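Aldo-keto Reductase, OXIDOREDUCTASE (Salmonella typhimurium, PDB 5T79) probably works as an NADPH-dependent aldo-keto reductase that reduces aldehydes such as 3-hydroxybutanal to the corresponding alcohols. Local coordinates at residues A[44-49]-A[81-86]; A[51-56]-A[86-91]; A[270-275]-A[321-326]. One frame throughout, in Å; residues are numbered along the deposited sequence.

Interactions 1 and 2 are neighbours on one flank of the barrel, and interaction 3 stands apart, its centre about 36 Å from that of interaction 1 and about 34 Å from that of interaction 2. The first two both use helix 42-54 and share Leu-86. The ring of Phe-85 packs on CB of Phe-53. Each is partly buried. Interaction 1 joins a salt-bridge network at its outer end to apolar packing further in. Interaction 2 has no hydrogen bond between its segments and rests on the oblique meeting of Phe-53 with Trp-88, with Glu-91 at the ring edge. Interaction 3 is a surface contact made of one salt bridge and a bridging water.

Interaction 1. Residues A[44-49]-A[81-86]; sequences NSRALL and LQEDFL
CG of Arg-46 stands trans to the backbone N (chi1 -171°), and a bend at chi3 turns the guanidinium toward Glu-83 and Asp-84. Glu-83 holds the rest of its chain extended beyond CG and reaches across at about a right angle to the arginine. The guanidinium grips Glu-83 end-on: NH1 and NH2 of Arg-46 both donate to the single oxygen OE1 of Glu-83, each at 2.8 Å. The two N-H bonds are bent, as expected when both converge on one atom. The guanidinium and carboxylate planes are nearly coplanar.

Asp-84 meets the same guanidinium differently. Arg-46 NH1 donates to Asp-84 OD2 at 2.9 Å along a straighter line, with an N-H...O angle of 161°. The nitrogen approaches from above the carboxylate plane, while OD2 lies in the guanidinium plane. NH1 thus serves both acids, and the three residues form one salt-bridge network. Asp-84 OD2 also accepts from Gln-50 NE2, and Glu-83 OE2 pairs with Arg-79. The positive charges of Arg-46 and Arg-79 would be expected to favour the ionised form of both acids.

Deeper in, no charges take part. The apolar part is CB of Leu-49, 4.0 Å from CZ of Phe-85. The carbonyl O of Leu-49 lies at the edge of the same ring, 3.7 Å from CZ of Phe-85.

Leu-49 also packs on Phe-77 and Ile-80 of helix 72-85 and on the loop residue Phe-36. The axes of the two short helical segments approach to 11.5 Å and cross at -47°. In this TIM-barrel fold the contact pairs helix 42-54, which follows strand 24-31, with helix 72-85, which follows the adjacent parallel strand 59-61.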
loop_
_atom_site.group_PDB
_atom_site.type_symbol
_atom_site.label_atom_id
_atom_site.label_comp_id
_atom_site.label_asym_id
_atom_site.label_seq_id
_atom_site.Cartn_x
_atom_site.Cartn_y
_atom_site.Cartn_z
ATOM N N ASN A 44 12.445 15.846 5.850
ATOM C CA ASN A 44 11.592 14.875 6.535
ATOM C C ASN A 44 11.305 13.672 5.644
ATOM O O ASN A 44 11.405 12.543 6.129
ATOM C CB ASN A 44 10.294 15.516 7.015
ATOM C CG ASN A 44 9.438 14.546 7.801
ATOM O OD1 ASN A 44 9.895 13.898 8.762
ATOM N ND2 ASN A 44 8.207 14.359 7.348
ATOM N N SER A 45 10.949 13.892 4.352
ATOM C CA SER A 45 10.703 12.803 3.385
ATOM C C SER A 45 11.907 11.849 3.331
ATOM O O SER A 45 11.765 10.622 3.365
ATOM C CB SER A 45 10.462 13.393 1.992
ATOM O OG SER A 45 9.295 14.191 2.006
ATOM N N ARG A 46 13.110 12.435 3.273
ATOM C CA ARG A 46 14.366 11.683 3.182
ATOM C C ARG A 46 14.556 10.835 4.446
ATOM O O ARG A 46 14.877 9.654 4.342
ATOM C CB ARG A 46 15.546 12.674 2.995
ATOM C CG ARG A 46 16.865 11.992 2.680
ATOM C CD ARG A 46 18.036 12.955 2.694
ATOM N NE ARG A 46 17.827 14.110 1.807
ATOM C CZ ARG A 46 18.093 14.129 0.509
ATOM N NH1 ARG A 46 18.573 13.045 -0.096
ATOM N NH2 ARG A 46 17.895 15.236 -0.196
ATOM N N ALA A 47 14.340 11.437 5.627
ATOM C CA ALA A 47 14.465 10.759 6.925
ATOM C C ALA A 47 13.486 9.572 7.015
ATOM O O ALA A 47 13.858 8.519 7.534
ATOM C CB ALA A 47 14.201 11.746 8.066
ATOM N N LEU A 48 12.256 9.734 6.501
ATOM C CA LEU A 48 11.234 8.648 6.496
ATOM C C LEU A 48 11.688 7.469 5.628
ATOM O O LEU A 48 11.673 6.324 6.076
ATOM C CB LEU A 48 9.868 9.179 5.967
ATOM C CG LEU A 48 9.147 10.175 6.874
ATOM C CD1 LEU A 48 7.991 10.869 6.148
ATOM C CD2 LEU A 48 8.683 9.510 8.164
ATOM N N LEU A 49 12.107 7.742 4.395
ATOM C CA LEU A 49 12.594 6.676 3.520
ATOM C C LEU A 49 13.827 5.962 4.116
ATOM O O LEU A 49 13.896 4.744 4.071
ATOM C CB LEU A 49 12.925 7.213 2.117
ATOM C CG LEU A 49 11.735 7.730 1.306
ATOM C CD1 LEU A 49 12.203 8.316 -0.020
ATOM C CD2 LEU A 49 10.697 6.638 1.091
ATOM N N LEU A 81 16.057 8.815 -4.305
ATOM C CA LEU A 81 16.571 7.547 -4.843
ATOM C C LEU A 81 17.964 7.765 -5.490
ATOM O O LEU A 81 18.901 7.023 -5.182
ATOM C CB LEU A 81 15.594 6.931 -5.856
ATOM C CG LEU A 81 16.148 5.823 -6.761
ATOM C CD1 LEU A 81 16.410 4.534 -5.995
ATOM C CD2 LEU A 81 15.207 5.556 -7.888
ATOM N N GLN A 82 18.089 8.792 -6.355
ATOM C CA GLN A 82 19.349 9.111 -7.046
ATOM C C GLN A 82 20.441 9.491 -6.034
ATOM O O GLN A 82 21.592 9.065 -6.165
ATOM C CB GLN A 82 19.114 10.272 -8.046
ATOM C CG GLN A 82 20.373 10.775 -8.788
ATOM C CD GLN A 82 20.947 9.811 -9.811
ATOM O OE1 GLN A 82 20.233 9.046 -10.476
ATOM N NE2 GLN A 82 22.261 9.859 -9.995
ATOM N N GLU A 83 20.080 10.298 -5.023
ATOM C CA GLU A 83 21.069 10.796 -4.069
ATOM C C GLU A 83 21.507 9.763 -3.052
ATOM O O GLU A 83 22.696 9.730 -2.711
ATOM C CB GLU A 83 20.529 12.030 -3.322
ATOM C CG GLU A 83 20.404 13.265 -4.212
ATOM C CD GLU A 83 19.749 14.490 -3.597
ATOM O OE1 GLU A 83 19.179 14.383 -2.487
ATOM O OE2 GLU A 83 19.767 15.552 -4.256
ATOM N N ASP A 84 20.574 8.923 -2.559
ATOM C CA ASP A 84 20.889 8.043 -1.447
ATOM C C ASP A 84 20.707 6.551 -1.661
ATOM O O ASP A 84 21.335 5.784 -0.933
ATOM C CB ASP A 84 19.984 8.439 -0.243
ATOM C CG ASP A 84 20.092 9.876 0.251
ATOM O OD1 ASP A 84 21.177 10.488 0.091
ATOM O OD2 ASP A 84 19.126 10.363 0.869
ATOM N N PHE A 85 19.840 6.118 -2.586
ATOM C CA PHE A 85 19.503 4.698 -2.669
ATOM C C PHE A 85 19.932 3.944 -3.928
ATOM O O PHE A 85 19.658 2.748 -3.995
ATOM C CB PHE A 85 17.977 4.548 -2.547
ATOM C CG PHE A 85 17.432 4.821 -1.160
ATOM C CD1 PHE A 85 17.037 6.104 -0.790
ATOM C CD2 PHE A 85 17.259 3.787 -0.250
ATOM C CE1 PHE A 85 16.498 6.355 0.481
ATOM C CE2 PHE A 85 16.718 4.034 1.019
ATOM C CZ PHE A 85 16.341 5.315 1.375
ATOM N N LEU A 86 20.586 4.608 -4.902
ATOM C CA LEU A 86 20.979 3.964 -6.164
ATOM C C LEU A 86 21.729 2.630 -5.988
ATOM O O LEU A 86 21.342 1.686 -6.678
ATOM C CB LEU A 86 21.801 4.883 -7.071
ATOM C CG LEU A 86 21.044 5.933 -7.876
ATOM C CD1 LEU A 86 21.918 6.463 -8.980
ATOM C CD2 LEU A 86 19.747 5.381 -8.478
#

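Interaction 2. Residues A[51-56]-A[86-91]; sequences RAFDLG and LPWRDE
Phe-53 puts the far end of its ring against Trp-88 and Glu-91. Its CE2 lies 3.8 Å from CB of Trp-88, and its CZ is 3.9 Å from that same CB. The two aromatic groups meet obliquely: the Phe-53 ring and the five-membered ring of Trp-88 have centroids 6.0 Å apart and planes at 53°. The indole then turns off, so that CB and CG make the contact. Glu-91 also reaches this end of the Phe-53 ring, at its edge, where its OE1 lies 3.7 Å from CZ of Phe-53. The CB of Glu-91 is also near, 4.0 Å from CZ of Phe-53.

With chi1 at -169°, CG of Phe-53 lies opposite the backbone N, and the ring projects from helix 42-54. Behind it the helix ends in a Schellman motif. Gly-56 is the C-prime residue, with positive phi, and its N bonds back to Phe-53 O while Ile-57 N bonds to Ala-52 O. Across the contact, the 3-10 turns of 86-91 present Trp-88 and Glu-91 together, and Glu-91 N bonds to Trp-88 O. Pro-87 CB lies over one face of the indole. Tyr-3, Pro-5 and helix 9-12 also pack against Phe-53.

Glu-91 OE1 is satisfied by a salt bridge with Arg-9 and a hydrogen bond with Tyr-10 OH, both of helix 9-12. Toward Phe-53 it makes no hydrogen bond; its place at the ring edge is consistent with a weak electrostatic preference. The two segments are held mainly by apolar packing, with the charge balanced by a third element.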
loop_
_atom_site.group_PDB
_atom_site.type_symbol
_atom_site.label_atom_id
_atom_site.label_comp_id
_atom_site.label_asym_id
_atom_site.label_seq_id
_atom_site.Cartn_x
_atom_site.Cartn_y
_atom_site.Cartn_z
ATOM N N ARG A 51 14.739 5.776 7.349
ATOM C CA ARG A 51 14.382 5.000 8.555
ATOM C C ARG A 51 13.646 3.705 8.160
ATOM O O ARG A 51 13.926 2.631 8.724
ATOM C CB ARG A 51 13.531 5.824 9.532
ATOM C CG ARG A 51 13.334 5.136 10.923
ATOM C CD ARG A 51 14.677 4.963 11.638
ATOM N NE ARG A 51 14.543 4.364 12.964
ATOM C CZ ARG A 51 15.227 3.305 13.395
ATOM N NH1 ARG A 51 16.086 2.686 12.591
ATOM N NH2 ARG A 51 15.056 2.856 14.630
ATOM N N ALA A 52 12.748 3.802 7.157
ATOM C CA ALA A 52 11.991 2.644 6.676
ATOM C C ALA A 52 12.943 1.541 6.178
ATOM O O ALA A 52 12.845 0.406 6.649
ATOM C CB ALA A 52 11.030 3.057 5.568
ATOM N N PHE A 53 13.874 1.873 5.255
ATOM C CA PHE A 53 14.806 0.874 4.704
ATOM C C PHE A 53 15.733 0.327 5.784
ATOM O O PHE A 53 15.984 -0.870 5.784
ATOM C CB PHE A 53 15.610 1.450 3.534
ATOM C CG PHE A 53 16.391 0.423 2.734
ATOM C CD1 PHE A 53 15.774 -0.729 2.251
ATOM C CD2 PHE A 53 17.727 0.642 2.408
ATOM C CE1 PHE A 53 16.497 -1.657 1.479
ATOM C CE2 PHE A 53 18.449 -0.296 1.651
ATOM C CZ PHE A 53 17.822 -1.424 1.178
ATOM N N ASP A 54 16.181 1.175 6.749
ATOM C CA ASP A 54 17.010 0.727 7.890
ATOM C C ASP A 54 16.265 -0.295 8.769
ATOM O O ASP A 54 16.911 -1.129 9.409
ATOM C CB ASP A 54 17.469 1.915 8.765
ATOM C CG ASP A 54 18.586 2.763 8.148
ATOM O OD1 ASP A 54 19.149 2.349 7.099
ATOM O OD2 ASP A 54 18.879 3.840 8.693
ATOM N N LEU A 55 14.925 -0.235 8.801
ATOM C CA LEU A 55 14.113 -1.189 9.580
ATOM C C LEU A 55 13.643 -2.386 8.721
ATOM O O LEU A 55 12.855 -3.213 9.188
ATOM C CB LEU A 55 12.908 -0.461 10.214
ATOM C CG LEU A 55 13.271 0.513 11.345
ATOM C CD1 LEU A 55 12.061 1.399 11.729
ATOM C CD2 LEU A 55 13.807 -0.230 12.554
ATOM N N GLY A 56 14.148 -2.477 7.491
ATOM C CA GLY A 56 13.841 -3.583 6.584
ATOM C C GLY A 56 12.637 -3.419 5.684
ATOM O O GLY A 56 12.234 -4.372 5.007
ATOM N N LEU A 86 20.586 4.608 -4.902
ATOM C CA LEU A 86 20.979 3.964 -6.164
ATOM C C LEU A 86 21.729 2.630 -5.988
ATOM O O LEU A 86 21.342 1.686 -6.678
ATOM C CB LEU A 86 21.801 4.883 -7.071
ATOM C CG LEU A 86 21.044 5.933 -7.876
ATOM C CD1 LEU A 86 21.918 6.463 -8.980
ATOM C CD2 LEU A 86 19.747 5.381 -8.478
ATOM N N PRO A 87 22.727 2.473 -5.073
ATOM C CA PRO A 87 23.400 1.156 -4.944
ATOM C C PRO A 87 22.466 0.044 -4.434
ATOM O O PRO A 87 22.802 -1.119 -4.579
ATOM C CB PRO A 87 24.508 1.423 -3.919
ATOM C CG PRO A 87 24.764 2.911 -4.031
ATOM C CD PRO A 87 23.376 3.454 -4.168
ATOM N N TRP A 88 21.311 0.400 -3.845
ATOM C CA TRP A 88 20.385 -0.591 -3.299
ATOM C C TRP A 88 19.039 -0.608 -4.054
ATOM O O TRP A 88 18.094 -1.213 -3.546
ATOM C CB TRP A 88 20.171 -0.345 -1.776
ATOM C CG TRP A 88 21.466 -0.386 -1.010
ATOM C CD1 TRP A 88 22.157 -1.500 -0.618
ATOM C CD2 TRP A 88 22.311 0.733 -0.718
ATOM N NE1 TRP A 88 23.362 -1.136 -0.049
ATOM C CE2 TRP A 88 23.487 0.230 -0.112
ATOM C CE3 TRP A 88 22.180 2.124 -0.895
ATOM C CZ2 TRP A 88 24.536 1.064 0.293
ATOM C CZ3 TRP A 88 23.217 2.950 -0.484
ATOM C CH2 TRP A 88 24.388 2.420 0.077
ATOM N N ARG A 89 18.964 -0.054 -5.298
ATOM C CA ARG A 89 17.680 -0.083 -6.049
ATOM C C ARG A 89 17.208 -1.531 -6.270
ATOM O O ARG A 89 16.009 -1.777 -6.237
ATOM C CB ARG A 89 17.769 0.661 -7.406
ATOM C CG ARG A 89 16.410 0.820 -8.150
ATOM C CD ARG A 89 16.125 -0.312 -9.168
ATOM N NE ARG A 89 14.780 -0.249 -9.778
ATOM C CZ ARG A 89 13.669 -0.734 -9.220
ATOM N NH1 ARG A 89 13.707 -1.286 -8.012
ATOM N NH2 ARG A 89 12.500 -0.616 -9.839
ATOM N N ASP A 90 18.138 -2.483 -6.469
ATOM C CA ASP A 90 17.731 -3.872 -6.733
ATOM C C ASP A 90 17.290 -4.602 -5.436
ATOM O O ASP A 90 16.805 -5.735 -5.500
ATOM C CB ASP A 90 18.833 -4.625 -7.494
ATOM C CG ASP A 90 19.068 -4.053 -8.904
ATOM O OD1 ASP A 90 18.176 -3.357 -9.419
ATOM O OD2 ASP A 90 20.122 -4.355 -9.501
ATOM N N GLU A 91 17.362 -3.903 -4.279
ATOM C CA GLU A 91 16.849 -4.403 -2.998
ATOM C C GLU A 91 15.443 -3.815 -2.707
ATOM O O GLU A 91 14.857 -4.116 -1.670
ATOM C CB GLU A 91 17.825 -4.021 -1.862
ATOM C CG GLU A 91 19.076 -4.897 -1.906
ATOM C CD GLU A 91 20.141 -4.615 -0.864
ATOM O OE1 GLU A 91 19.792 -4.409 0.319
ATOM O OE2 GLU A 91 21.334 -4.634 -1.225
#

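Interaction 3. Residues A[270-275]-A[321-326]; sequences AARRGQ and CAEIDA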
loop_
_atom_site.group_PDB
_atom_site.type_symbol
_atom_site.label_atom_id
_atom_site.label_comp_id
_atom_site.label_asym_id
_atom_site.label_seq_id
_atom_site.Cartn_x
_atom_site.Cartn_y
_atom_site.Cartn_z
ATOM N N ALA A 270 -6.056 -2.444 23.384
ATOM C CA ALA A 270 -4.646 -2.366 23.001
ATOM C C ALA A 270 -3.775 -2.183 24.259
ATOM O O ALA A 270 -2.761 -2.871 24.401
ATOM C CB ALA A 270 -4.426 -1.231 22.002
ATOM N N ALA A 271 -4.233 -1.341 25.220
ATOM C CA ALA A 271 -3.535 -1.116 26.496
ATOM C C ALA A 271 -3.375 -2.413 27.295
ATOM O O ALA A 271 -2.297 -2.657 27.834
ATOM C CB ALA A 271 -4.278 -0.091 27.333
ATOM N N ARG A 272 -4.431 -3.256 27.345
ATOM C CA ARG A 272 -4.393 -4.547 28.063
ATOM C C ARG A 272 -3.390 -5.486 27.410
ATOM O O ARG A 272 -2.797 -6.327 28.087
ATOM C CB ARG A 272 -5.782 -5.208 28.105
ATOM C CG ARG A 272 -6.746 -4.575 29.110
ATOM C CD ARG A 272 -8.030 -5.381 29.284
ATOM N NE ARG A 272 -8.922 -5.303 28.120
ATOM C CZ ARG A 272 -9.775 -4.308 27.891
ATOM N NH1 ARG A 272 -9.844 -3.279 28.725
ATOM N NH2 ARG A 272 -10.552 -4.329 26.821
ATOM N N ARG A 273 -3.182 -5.323 26.092
ATOM C CA ARG A 273 -2.229 -6.118 25.325
ATOM C C ARG A 273 -0.789 -5.555 25.425
ATOM O O ARG A 273 0.149 -6.201 24.972
ATOM C CB ARG A 273 -2.675 -6.186 23.858
ATOM C CG ARG A 273 -3.959 -6.999 23.637
ATOM C CD ARG A 273 -4.457 -6.907 22.193
ATOM N NE ARG A 273 -3.400 -7.163 21.205
ATOM C CZ ARG A 273 -3.052 -8.369 20.763
ATOM N NH1 ARG A 273 -3.665 -9.457 21.221
ATOM N NH2 ARG A 273 -2.080 -8.497 19.871
ATOM N N GLY A 274 -0.625 -4.382 26.030
ATOM C CA GLY A 274 0.680 -3.735 26.170
ATOM C C GLY A 274 1.179 -3.096 24.892
ATOM O O GLY A 274 2.380 -3.099 24.618
ATOM N N GLN A 275 0.271 -2.538 24.078
ATOM C CA GLN A 275 0.706 -1.892 22.838
ATOM C C GLN A 275 -0.187 -0.694 22.531
ATOM O O GLN A 275 -1.229 -0.502 23.181
ATOM C CB GLN A 275 0.746 -2.903 21.665
ATOM C CG GLN A 275 -0.623 -3.431 21.208
ATOM C CD GLN A 275 -0.582 -4.572 20.215
ATOM O OE1 GLN A 275 -1.579 -5.273 20.029
ATOM N NE2 GLN A 275 0.539 -4.772 19.515
ATOM N N CYS A 321 -10.822 -11.518 19.375
ATOM C CA CYS A 321 -11.504 -11.205 18.114
ATOM C C CYS A 321 -13.009 -10.964 18.353
ATOM O O CYS A 321 -13.580 -10.058 17.744
ATOM C CB CYS A 321 -11.260 -12.299 17.085
ATOM S SG CYS A 321 -9.544 -12.387 16.520
ATOM N N ALA A 322 -13.618 -11.714 19.294
ATOM C CA ALA A 322 -15.018 -11.544 19.692
ATOM C C ALA A 322 -15.197 -10.193 20.403
ATOM O O ALA A 322 -16.171 -9.488 20.144
ATOM C CB ALA A 322 -15.451 -12.690 20.596
ATOM N N GLU A 323 -14.223 -9.815 21.257
ATOM C CA GLU A 323 -14.196 -8.543 21.989
ATOM C C GLU A 323 -14.200 -7.356 21.012
ATOM O O GLU A 323 -14.947 -6.395 21.209
ATOM C CB GLU A 323 -12.949 -8.485 22.875
ATOM C CG GLU A 323 -13.132 -7.680 24.143
ATOM C CD GLU A 323 -11.925 -7.603 25.053
ATOM O OE1 GLU A 323 -11.152 -8.588 25.131
ATOM O OE2 GLU A 323 -11.780 -6.559 25.724
ATOM N N ILE A 324 -13.364 -7.446 19.964
ATOM C CA ILE A 324 -13.202 -6.454 18.888
ATOM C C ILE A 324 -14.494 -6.335 18.092
ATOM O O ILE A 324 -14.983 -5.225 17.929
ATOM C CB ILE A 324 -11.987 -6.827 17.992
ATOM C CG1 ILE A 324 -10.672 -6.520 18.735
ATOM C CG2 ILE A 324 -12.042 -6.092 16.629
ATOM C CD1 ILE A 324 -9.352 -7.104 18.106
ATOM N N ASP A 325 -15.063 -7.477 17.630
ATOM C CA ASP A 325 -16.312 -7.525 16.858
ATOM C C ASP A 325 -17.467 -6.907 17.638
ATOM O O ASP A 325 -18.301 -6.241 17.027
ATOM C CB ASP A 325 -16.664 -8.963 16.451
ATOM C CG ASP A 325 -15.759 -9.589 15.400
ATOM O OD1 ASP A 325 -14.892 -8.854 14.827
ATOM O OD2 ASP A 325 -15.934 -10.791 15.115
ATOM N N ALA A 326 -17.505 -7.099 18.984
ATOM C CA ALA A 326 -18.539 -6.517 19.845
ATOM C C ALA A 326 -18.401 -4.981 19.900
ATOM O O ALA A 326 -19.417 -4.293 19.833
ATOM C CB ALA A 326 -18.476 -7.121 21.251
HETATM O O HOH W 1 -8.974 -7.908 26.661
#
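The guanidinium of Arg-272 is engaged at its edge, by water 1 in its plane and by Glu-323 OE2 near it. The carboxylate of Glu-323 is turned only 16° from the guanidinium, and the two side chains come from opposite directions. Arg-272 NH2 donates to Glu-323 OE2 at 2.8 Å in a salt bridge. The bond is bent, with an N-H...O angle of 132°, and OE2 sits tilted from the guanidinium plane. The oxygen is met nearly along its own C-O bond.

Water 1 accepts from Arg-272 NE at 3.0 Å and donates to Glu-323 OE1 at 2.7 Å. Both carboxylate oxygens are thus tied to the arginine, OE2 directly and OE1 through water, which limits how either flat group can rotate. A bend at chi3 of Arg-272 (-72°) turns its guanidinium toward the acid.

The next arginine holds Gln-275 of its own segment side-on, with Arg-273 NE 2.9 Å and NH2 3.3 Å from the single oxygen OE1 of Gln-275. That oxygen lies in the guanidinium plane, and both nitrogens reach it from the same face of the amide. Gly-274 lies between them with positive phi, in the Schellman motif that closes helix 257-272.

Arg-273 NH1 also forms a salt bridge with Glu-320 of helix 318-329, a second tie between these parts, and Arg-273 makes a cation-pi contact with Phe-316. Ile-324 and Glu-323 pack on Leu-269 of helix 257-272, and Ile-324 also touches Trp-284 of helix 277-285. Late in this TIM-barrel chain and away from the cofactor site, the surface contact joins the C-terminal end of helix 257-272 to helix 318-329.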